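Local coordinates for acyltransferase (Streptococcus pneumoniae, PDB 5UG1), which probably transfers acetyl groups to hydroxyl groups of peptidoglycan, as the C-terminal catalytic domain of the O-acetyltransferase OatA, at residues Thr57-Thr62 with Thr166-Ala171; Gly27-Ala32 with Phe53-Val58; Ser76-Leu81 with His85-Val90. All blocks are in the same frame, centred on the assembly; numbering follows the deposited sequence.

Following the chain from the N terminus, interaction 2 comes first: residues 27-32 meet 53-58 and close a short loop that holds helix 38-50. Interaction 1 begins where that contact ends, since T57 and V58 belong to both, and it closes a much longer loop when the C-terminal part of helix 150-171 comes back onto strand 57-61. Nested inside that loop is interaction 3, where helix 70-80 and strand 86-90, joined by a short loop, pack together. The contacts all reach one parallel sheet. V58 ties interactions 1 and 2 to interaction 3 through probable backbone hydrogen bonds to H86 and I88, and the L168 side chain touches I88.

Interaction 1: Thr57-Thr62 with Thr166-Ala171; sequences TVVIAT and TALQTA
L168 meets T57 and V59 where the last turns of helix 150-171 lie on the central strand 57-61. After T166, A167 packs its methyl group on T123 and A125 of strand 122-125, two places along the sheet. L168 is next and carries the contact. Its CA-CB bond does not aim at strand 57-61, but CG stands anti to the carbonyl carbon (chi1 -72°) and the isobutyl end swings in to reach the sheet. The CD2 branch does the touching. L168 CD2 lies 3.5 Å from T57 CG2, a close methyl-to-methyl fit, and the two side chains cross obliquely. T57 offers this methyl because CG2 sits anti to its own backbone N, while OG1 is turned to lie beside that N. Two residues farther along the strand, on the same sheet face, V59 CG2 is a looser neighbour at 4.4 Å from L168 CD2. L168 also reaches T6 and I88, so one leucine spans three adjacent strands. Beyond it, T170 turns to T123. A171 directs its CB toward strand 57-61 but packs on H86 and T123. The helix is held internally by its own backbone bonds, such as A171 N to A167 O at 2.8 Å, and the fit to the strand is entirely apolar. On the other face of the sheet, I60 packs on W74 and I77 of helix 70-80. A parallel sheet in the order 2-1-3-4-5, covered by helices on both faces, is the three-layer alpha/beta/alpha fold expected of SGNH-type esterases and related acetyltransferases.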
loop_
_atom_site.group_PDB
_atom_site.type_symbol
_atom_site.label_atom_id
_atom_site.label_comp_id
_atom_site.label_asym_id
_atom_site.label_seq_id
_atom_site.Cartn_x
_atom_site.Cartn_y
_atom_site.Cartn_z
ATOM N N THR A 57 -3.606 -12.902 -1.759
ATOM C CA THR A 57 -3.187 -11.576 -2.185
ATOM C C THR A 57 -2.894 -10.718 -0.959
ATOM O O THR A 57 -3.740 -10.583 -0.068
ATOM C CB THR A 57 -4.251 -10.922 -3.065
ATOM O OG1 THR A 57 -4.670 -11.856 -4.067
ATOM C CG2 THR A 57 -3.683 -9.706 -3.741
ATOM N N VAL A 58 -1.693 -10.144 -0.926
ATOM C CA VAL A 58 -1.208 -9.320 0.176
ATOM C C VAL A 58 -1.021 -7.898 -0.337
ATOM O O VAL A 58 -0.334 -7.674 -1.343
ATOM C CB VAL A 58 0.114 -9.875 0.741
ATOM C CG1 VAL A 58 0.525 -9.108 1.996
ATOM C CG2 VAL A 58 -0.005 -11.375 1.009
ATOM N N VAL A 59 -1.629 -6.936 0.344
ATOM C CA VAL A 59 -1.480 -5.530 -0.003
ATOM C C VAL A 59 -0.677 -4.853 1.098
ATOM O O VAL A 59 -1.101 -4.832 2.260
ATOM C CB VAL A 59 -2.835 -4.837 -0.204
ATOM C CG1 VAL A 59 -2.609 -3.441 -0.762
ATOM C CG2 VAL A 59 -3.725 -5.667 -1.148
ATOM N N ILE A 60 0.475 -4.296 0.729
ATOM C CA ILE A 60 1.355 -3.587 1.651
ATOM C C ILE A 60 1.146 -2.099 1.392
ATOM O O ILE A 60 1.638 -1.556 0.396
ATOM C CB ILE A 60 2.827 -3.991 1.472
ATOM C CG1 ILE A 60 3.014 -5.503 1.632
ATOM C CG2 ILE A 60 3.735 -3.209 2.460
ATOM C CD1 ILE A 60 2.466 -6.108 2.964
ATOM N N ALA A 61 0.402 -1.435 2.273
ATOM C CA ALA A 61 0.048 -0.025 2.096
ATOM C C ALA A 61 0.769 0.808 3.153
ATOM O O ALA A 61 0.182 1.289 4.128
ATOM C CB ALA A 61 -1.483 0.152 2.157
ATOM N N THR A 62 2.075 0.974 2.946
ATOM C CA THR A 62 2.966 1.648 3.880
ATOM C C THR A 62 3.989 2.448 3.084
ATOM O O THR A 62 4.075 2.341 1.857
ATOM C CB THR A 62 3.725 0.655 4.774
ATOM O OG1 THR A 62 4.542 -0.183 3.946
ATOM C CG2 THR A 62 2.783 -0.214 5.625
ATOM N N THR A 166 -8.049 -1.288 -8.488
ATOM C CA THR A 166 -7.566 -1.426 -9.858
ATOM C C THR A 166 -6.326 -2.310 -9.924
ATOM O O THR A 166 -6.187 -3.112 -10.847
ATOM C CB THR A 166 -7.294 -0.049 -10.451
ATOM O OG1 THR A 166 -8.537 0.646 -10.576
ATOM C CG2 THR A 166 -6.662 -0.168 -11.826
ATOM N N ALA A 167 -5.421 -2.190 -8.947
ATOM C CA ALA A 167 -4.261 -3.077 -8.889
ATOM C C ALA A 167 -4.674 -4.535 -8.668
ATOM O O ALA A 167 -4.117 -5.446 -9.290
ATOM C CB ALA A 167 -3.309 -2.621 -7.785
ATOM N N LEU A 168 -5.638 -4.779 -7.777
ATOM C CA LEU A 168 -6.117 -6.144 -7.578
ATOM C C LEU A 168 -6.703 -6.714 -8.860
ATOM O O LEU A 168 -6.473 -7.882 -9.191
ATOM C CB LEU A 168 -7.155 -6.183 -6.460
ATOM C CG LEU A 168 -6.587 -5.994 -5.058
ATOM C CD1 LEU A 168 -7.646 -5.480 -4.117
ATOM C CD2 LEU A 168 -6.061 -7.311 -4.557
ATOM N N GLN A 169 -7.466 -5.910 -9.599
ATOM C CA GLN A 169 -7.987 -6.395 -10.875
ATOM C C GLN A 169 -6.850 -6.691 -11.839
ATOM O O GLN A 169 -6.867 -7.711 -12.533
ATOM C CB GLN A 169 -8.958 -5.384 -11.482
ATOM C CG GLN A 169 -10.226 -5.213 -10.684
ATOM C CD GLN A 169 -11.295 -4.464 -11.453
ATOM O OE1 GLN A 169 -11.231 -3.238 -11.601
ATOM N NE2 GLN A 169 -12.285 -5.199 -11.957
ATOM N N THR A 170 -5.847 -5.807 -11.886
ATOM C CA THR A 170 -4.662 -6.053 -12.704
ATOM C C THR A 170 -3.982 -7.358 -12.309
ATOM O O THR A 170 -3.579 -8.145 -13.176
ATOM C CB THR A 170 -3.679 -4.889 -12.563
ATOM O OG1 THR A 170 -4.274 -3.677 -13.049
ATOM C CG2 THR A 170 -2.384 -5.178 -13.321
ATOM N N ALA A 171 -3.855 -7.606 -11.004
ATOM C CA ALA A 171 -3.131 -8.763 -10.497
ATOM C C ALA A 171 -3.900 -10.067 -10.657
ATOM O O ALA A 171 -3.334 -11.129 -10.375
ATOM C CB ALA A 171 -2.772 -8.569 -9.019
#

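Interaction 2: Gly27-Ala32 with Phe53-Val58; sequences GAQINA and FLPKTV
One water joins the side chain of Q29 to the backbone of F53, giving a hydrogen to each side: it lies 2.7 Å from F53 O and 3.0 Å from Q29 OE1. It sits where the N-terminal end of strand 29-32 faces the loop leading into strand 57-61, in the parallel sheet of this alpha/beta/alpha domain. The two strands are not neighbours. Strand 6-10 runs between them, and the backbone of Q29 bonds to T6 and L8, so Q29 has to reach past it to meet the loop. It does so with an extended chain (chi2 177°) that brings the amide to the water. The two oxygens, Q29 OE1 and F53 O, are 4.4 Å apart and are joined through the water. CB of F53 points toward strand 29-32, but the ring leads away from it, and the side chain touches N48 of helix 38-50. Q29 and P55 both also touch M7 of the intervening strand. Nearest of all across the gap, the P55 CG corner of the ring comes to 4.2 Å from Q29 OE1.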
loop_
_atom_site.group_PDB
_atom_site.type_symbol
_atom_site.label_atom_id
_atom_site.label_comp_id
_atom_site.label_asym_id
_atom_site.label_seq_id
_atom_site.Cartn_x
_atom_site.Cartn_y
_atom_site.Cartn_z
ATOM N N GLY A 27 -15.385 -7.926 1.744
ATOM C CA GLY A 27 -14.762 -9.174 2.142
ATOM C C GLY A 27 -13.253 -9.148 2.202
ATOM O O GLY A 27 -12.651 -10.150 2.603
ATOM N N ALA A 28 -12.617 -8.045 1.811
ATOM C CA ALA A 28 -11.192 -7.910 2.060
ATOM C C ALA A 28 -10.950 -7.712 3.553
ATOM O O ALA A 28 -11.798 -7.193 4.281
ATOM C CB ALA A 28 -10.604 -6.746 1.267
ATOM N N GLN A 29 -9.794 -8.169 4.008
ATOM C CA GLN A 29 -9.383 -8.035 5.398
ATOM C C GLN A 29 -8.474 -6.818 5.481
ATOM O O GLN A 29 -7.323 -6.869 5.037
ATOM C CB GLN A 29 -8.660 -9.290 5.881
ATOM C CG GLN A 29 -9.527 -10.533 5.938
ATOM C CD GLN A 29 -8.736 -11.757 6.358
ATOM O OE1 GLN A 29 -8.469 -12.648 5.554
ATOM N NE2 GLN A 29 -8.359 -11.805 7.620
ATOM N N ILE A 30 -8.993 -5.724 6.025
ATOM C CA ILE A 30 -8.254 -4.472 6.106
ATOM C C ILE A 30 -7.619 -4.436 7.487
ATOM O O ILE A 30 -8.321 -4.336 8.500
ATOM C CB ILE A 30 -9.159 -3.253 5.858
ATOM C CG1 ILE A 30 -10.014 -3.440 4.597
ATOM C CG2 ILE A 30 -8.332 -1.976 5.708
ATOM C CD1 ILE A 30 -9.220 -3.470 3.309
ATOM N N ASN A 31 -6.295 -4.564 7.540
ATOM C CA ASN A 31 -5.547 -4.529 8.795
ATOM C C ASN A 31 -4.622 -3.316 8.713
ATOM O O ASN A 31 -3.464 -3.416 8.302
ATOM C CB ASN A 31 -4.805 -5.865 9.013
ATOM C CG ASN A 31 -3.850 -5.837 10.199
ATOM O OD1 ASN A 31 -3.904 -4.950 11.058
ATOM N ND2 ASN A 31 -2.961 -6.826 10.248
ATOM N N ALA A 32 -5.142 -2.149 9.092
ATOM C CA ALA A 32 -4.398 -0.899 8.996
ATOM C C ALA A 32 -4.384 -0.225 10.353
ATOM O O ALA A 32 -5.386 -0.253 11.073
ATOM C CB ALA A 32 -5.003 0.047 7.942
ATOM N N PHE A 53 -3.042 -17.300 8.526
ATOM C CA PHE A 53 -4.055 -16.283 8.309
ATOM C C PHE A 53 -3.823 -15.463 7.042
ATOM O O PHE A 53 -4.743 -14.770 6.585
ATOM C CB PHE A 53 -4.089 -15.334 9.499
ATOM C CG PHE A 53 -4.441 -15.993 10.793
ATOM C CD1 PHE A 53 -5.385 -17.005 10.841
ATOM C CD2 PHE A 53 -3.842 -15.581 11.975
ATOM C CE1 PHE A 53 -5.716 -17.610 12.057
ATOM C CE2 PHE A 53 -4.171 -16.174 13.189
ATOM C CZ PHE A 53 -5.110 -17.193 13.229
ATOM N N LEU A 54 -2.632 -15.519 6.467
ATOM C CA LEU A 54 -2.330 -14.704 5.296
ATOM C C LEU A 54 -2.982 -15.316 4.060
ATOM O O LEU A 54 -2.655 -16.450 3.700
ATOM C CB LEU A 54 -0.822 -14.591 5.093
ATOM C CG LEU A 54 -0.361 -13.413 4.237
ATOM C CD1 LEU A 54 -0.760 -12.118 4.936
ATOM C CD2 LEU A 54 1.151 -13.435 3.953
ATOM N N PRO A 55 -3.891 -14.622 3.395
ATOM C CA PRO A 55 -4.511 -15.169 2.184
ATOM C C PRO A 55 -3.635 -14.872 0.974
ATOM O O PRO A 55 -2.582 -14.247 1.087
ATOM C CB PRO A 55 -5.834 -14.413 2.116
ATOM C CG PRO A 55 -5.443 -13.041 2.632
ATOM C CD PRO A 55 -4.457 -13.306 3.747
ATOM N N LYS A 56 -4.130 -15.275 -0.202
ATOM C CA LYS A 56 -3.305 -15.298 -1.406
ATOM C C LYS A 56 -2.760 -13.918 -1.759
ATOM O O LYS A 56 -1.578 -13.771 -2.067
ATOM C CB LYS A 56 -4.101 -15.858 -2.584
ATOM C CG LYS A 56 -3.253 -15.980 -3.836
ATOM C CD LYS A 56 -4.040 -16.501 -4.998
ATOM C CE LYS A 56 -4.594 -15.364 -5.827
ATOM N NZ LYS A 56 -5.362 -15.881 -7.002
ATOM N N THR A 57 -3.606 -12.902 -1.759
ATOM C CA THR A 57 -3.187 -11.576 -2.185
ATOM C C THR A 57 -2.894 -10.718 -0.959
ATOM O O THR A 57 -3.740 -10.583 -0.068
ATOM C CB THR A 57 -4.251 -10.922 -3.065
ATOM O OG1 THR A 57 -4.670 -11.856 -4.067
ATOM C CG2 THR A 57 -3.683 -9.706 -3.741
ATOM N N VAL A 58 -1.693 -10.144 -0.926
ATOM C CA VAL A 58 -1.208 -9.320 0.176
ATOM C C VAL A 58 -1.021 -7.898 -0.337
ATOM O O VAL A 58 -0.334 -7.674 -1.343
ATOM C CB VAL A 58 0.114 -9.875 0.741
ATOM C CG1 VAL A 58 0.525 -9.108 1.996
ATOM C CG2 VAL A 58 -0.005 -11.375 1.009
HETATM O O HOH W 1 -7.313 -14.797 7.334
#

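Interaction 3: Ser76-Leu81 with His85-Val90; sequences SIVKNL and HHMILV
L81 and M87 make the tight part of this contact, their side chains sliding past each other in opposite directions. L81 CD2 packs 3.8 Å from M87 CB, while the other branch, CD1, lies 3.8 Å from H85 CB, so the forked leucine end straddles H85, just before the strand, and M87 within it. M87 continues the seam toward the helix. Its chain runs extended through CB, CG and SD and bends at chi3 (-133°), which lays the CE methyl 3.7 Å from both I77 CG1 and I77 O. Farther along, the fit slackens: V78 CG2 stands 4.3 Å from M87 SD and 4.4 Å from L89 CD1. The solvent side lies away from the strand, with K79 exposed. There N80 ND2 turns back to S76 O at 3.0 Å, approaching from above the carbonyl plane; the same oxygen also accepts from N80 N, so two N-H groups grip it. Helix 76-80 and strand 86-90 run nearly antiparallel, at 165°, as expected in the second half of a beta-alpha-beta crossover from strand 57-61. I60 and I122, from the two flanking strands, close in on M87, while H86 and I88 face helix 150-171 on the other side.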
loop_
_atom_site.group_PDB
_atom_site.type_symbol
_atom_site.label_atom_id
_atom_site.label_comp_id
_atom_site.label_asym_id
_atom_site.label_seq_id
_atom_site.Cartn_x
_atom_site.Cartn_y
_atom_site.Cartn_z
ATOM N N SER A 76 13.485 -6.197 1.530
ATOM C CA SER A 76 13.252 -7.255 2.503
ATOM C C SER A 76 11.827 -7.792 2.426
ATOM O O SER A 76 11.615 -9.010 2.445
ATOM C CB SER A 76 13.541 -6.752 3.912
ATOM O OG SER A 76 13.324 -7.796 4.836
ATOM N N ILE A 77 10.830 -6.906 2.381
ATOM C CA ILE A 77 9.461 -7.403 2.412
ATOM C C ILE A 77 9.170 -8.184 1.138
ATOM O O ILE A 77 8.510 -9.228 1.169
ATOM C CB ILE A 77 8.464 -6.251 2.654
ATOM C CG1 ILE A 77 7.150 -6.798 3.215
ATOM C CG2 ILE A 77 8.231 -5.434 1.394
ATOM C CD1 ILE A 77 6.258 -5.733 3.775
ATOM N N VAL A 78 9.727 -7.739 0.014
ATOM C CA VAL A 78 9.571 -8.485 -1.226
ATOM C C VAL A 78 10.253 -9.835 -1.115
ATOM O O VAL A 78 9.696 -10.859 -1.520
ATOM C CB VAL A 78 10.116 -7.666 -2.407
ATOM C CG1 VAL A 78 10.299 -8.569 -3.635
ATOM C CG2 VAL A 78 9.179 -6.484 -2.686
ATOM N N LYS A 79 11.457 -9.865 -0.540
ATOM C CA LYS A 79 12.158 -11.138 -0.363
ATOM C C LYS A 79 11.364 -12.092 0.525
ATOM O O LYS A 79 11.341 -13.307 0.296
ATOM C CB LYS A 79 13.545 -10.882 0.236
ATOM C CG LYS A 79 14.288 -12.131 0.716
ATOM C CD LYS A 79 14.869 -12.933 -0.434
ATOM C CE LYS A 79 15.491 -14.238 0.045
ATOM N NZ LYS A 79 16.508 -14.025 1.118
ATOM N N ASN A 80 10.704 -11.563 1.543
ATOM C CA ASN A 80 10.106 -12.401 2.567
ATOM C C ASN A 80 8.670 -12.786 2.255
ATOM O O ASN A 80 8.072 -13.538 3.030
ATOM C CB ASN A 80 10.190 -11.705 3.928
ATOM C CG ASN A 80 11.528 -11.960 4.625
ATOM O OD1 ASN A 80 11.726 -13.005 5.247
ATOM N ND2 ASN A 80 12.453 -11.006 4.516
ATOM N N LEU A 81 8.112 -12.299 1.149
ATOM C CA LEU A 81 6.787 -12.740 0.740
ATOM C C LEU A 81 6.787 -14.263 0.637
ATOM O O LEU A 81 7.665 -14.829 -0.029
ATOM C CB LEU A 81 6.393 -12.122 -0.602
ATOM C CG LEU A 81 5.037 -12.533 -1.174
ATOM C CD1 LEU A 81 3.908 -11.805 -0.448
ATOM C CD2 LEU A 81 4.973 -12.278 -2.672
ATOM N N HIS A 85 1.811 -16.510 -2.805
ATOM C CA HIS A 85 1.110 -15.243 -2.682
ATOM C C HIS A 85 1.417 -14.338 -3.864
ATOM O O HIS A 85 2.446 -14.475 -4.531
ATOM C CB HIS A 85 1.496 -14.538 -1.383
ATOM C CG HIS A 85 1.123 -15.305 -0.151
ATOM N ND1 HIS A 85 -0.110 -15.182 0.458
ATOM C CD2 HIS A 85 1.814 -16.211 0.579
ATOM C CE1 HIS A 85 -0.154 -15.970 1.518
ATOM N NE2 HIS A 85 0.999 -16.607 1.611
ATOM N N HIS A 86 0.495 -13.421 -4.124
ATOM C CA HIS A 86 0.742 -12.260 -4.959
ATOM C C HIS A 86 0.725 -11.039 -4.053
ATOM O O HIS A 86 -0.036 -10.986 -3.085
ATOM C CB HIS A 86 -0.309 -12.119 -6.063
ATOM C CG HIS A 86 0.073 -11.140 -7.136
ATOM N ND1 HIS A 86 0.610 -11.528 -8.346
ATOM C CD2 HIS A 86 -0.013 -9.788 -7.181
ATOM C CE1 HIS A 86 0.841 -10.458 -9.088
ATOM N NE2 HIS A 86 0.474 -9.389 -8.405
ATOM N N MET A 87 1.570 -10.069 -4.356
ATOM C CA MET A 87 1.789 -8.935 -3.475
ATOM C C MET A 87 1.517 -7.653 -4.238
ATOM O O MET A 87 1.944 -7.507 -5.382
ATOM C CB MET A 87 3.221 -8.941 -2.937
ATOM C CG MET A 87 3.554 -7.886 -1.924
ATOM S SD MET A 87 5.323 -7.988 -1.532
ATOM C CE MET A 87 5.194 -7.908 0.239
ATOM N N ILE A 88 0.804 -6.730 -3.604
ATOM C CA ILE A 88 0.547 -5.410 -4.173
ATOM C C ILE A 88 1.230 -4.362 -3.301
ATOM O O ILE A 88 1.059 -4.362 -2.078
ATOM C CB ILE A 88 -0.960 -5.157 -4.295
ATOM C CG1 ILE A 88 -1.518 -6.093 -5.358
ATOM C CG2 ILE A 88 -1.256 -3.712 -4.628
ATOM C CD1 ILE A 88 -2.944 -5.971 -5.489
ATOM N N LEU A 89 2.009 -3.478 -3.927
ATOM C CA LEU A 89 2.726 -2.426 -3.214
ATOM C C LEU A 89 2.036 -1.088 -3.462
ATOM O O LEU A 89 1.878 -0.674 -4.621
ATOM C CB LEU A 89 4.190 -2.373 -3.659
ATOM C CG LEU A 89 4.941 -3.708 -3.645
ATOM C CD1 LEU A 89 6.332 -3.547 -4.248
ATOM C CD2 LEU A 89 5.023 -4.290 -2.236
ATOM N N VAL A 90 1.639 -0.405 -2.384
ATOM C CA VAL A 90 0.998 0.904 -2.481
ATOM C C VAL A 90 2.058 1.977 -2.229
ATOM O O VAL A 90 2.587 2.095 -1.114
ATOM C CB VAL A 90 -0.174 1.033 -1.504
ATOM C CG1 VAL A 90 -1.118 2.147 -1.973
ATOM C CG2 VAL A 90 -0.924 -0.285 -1.388
#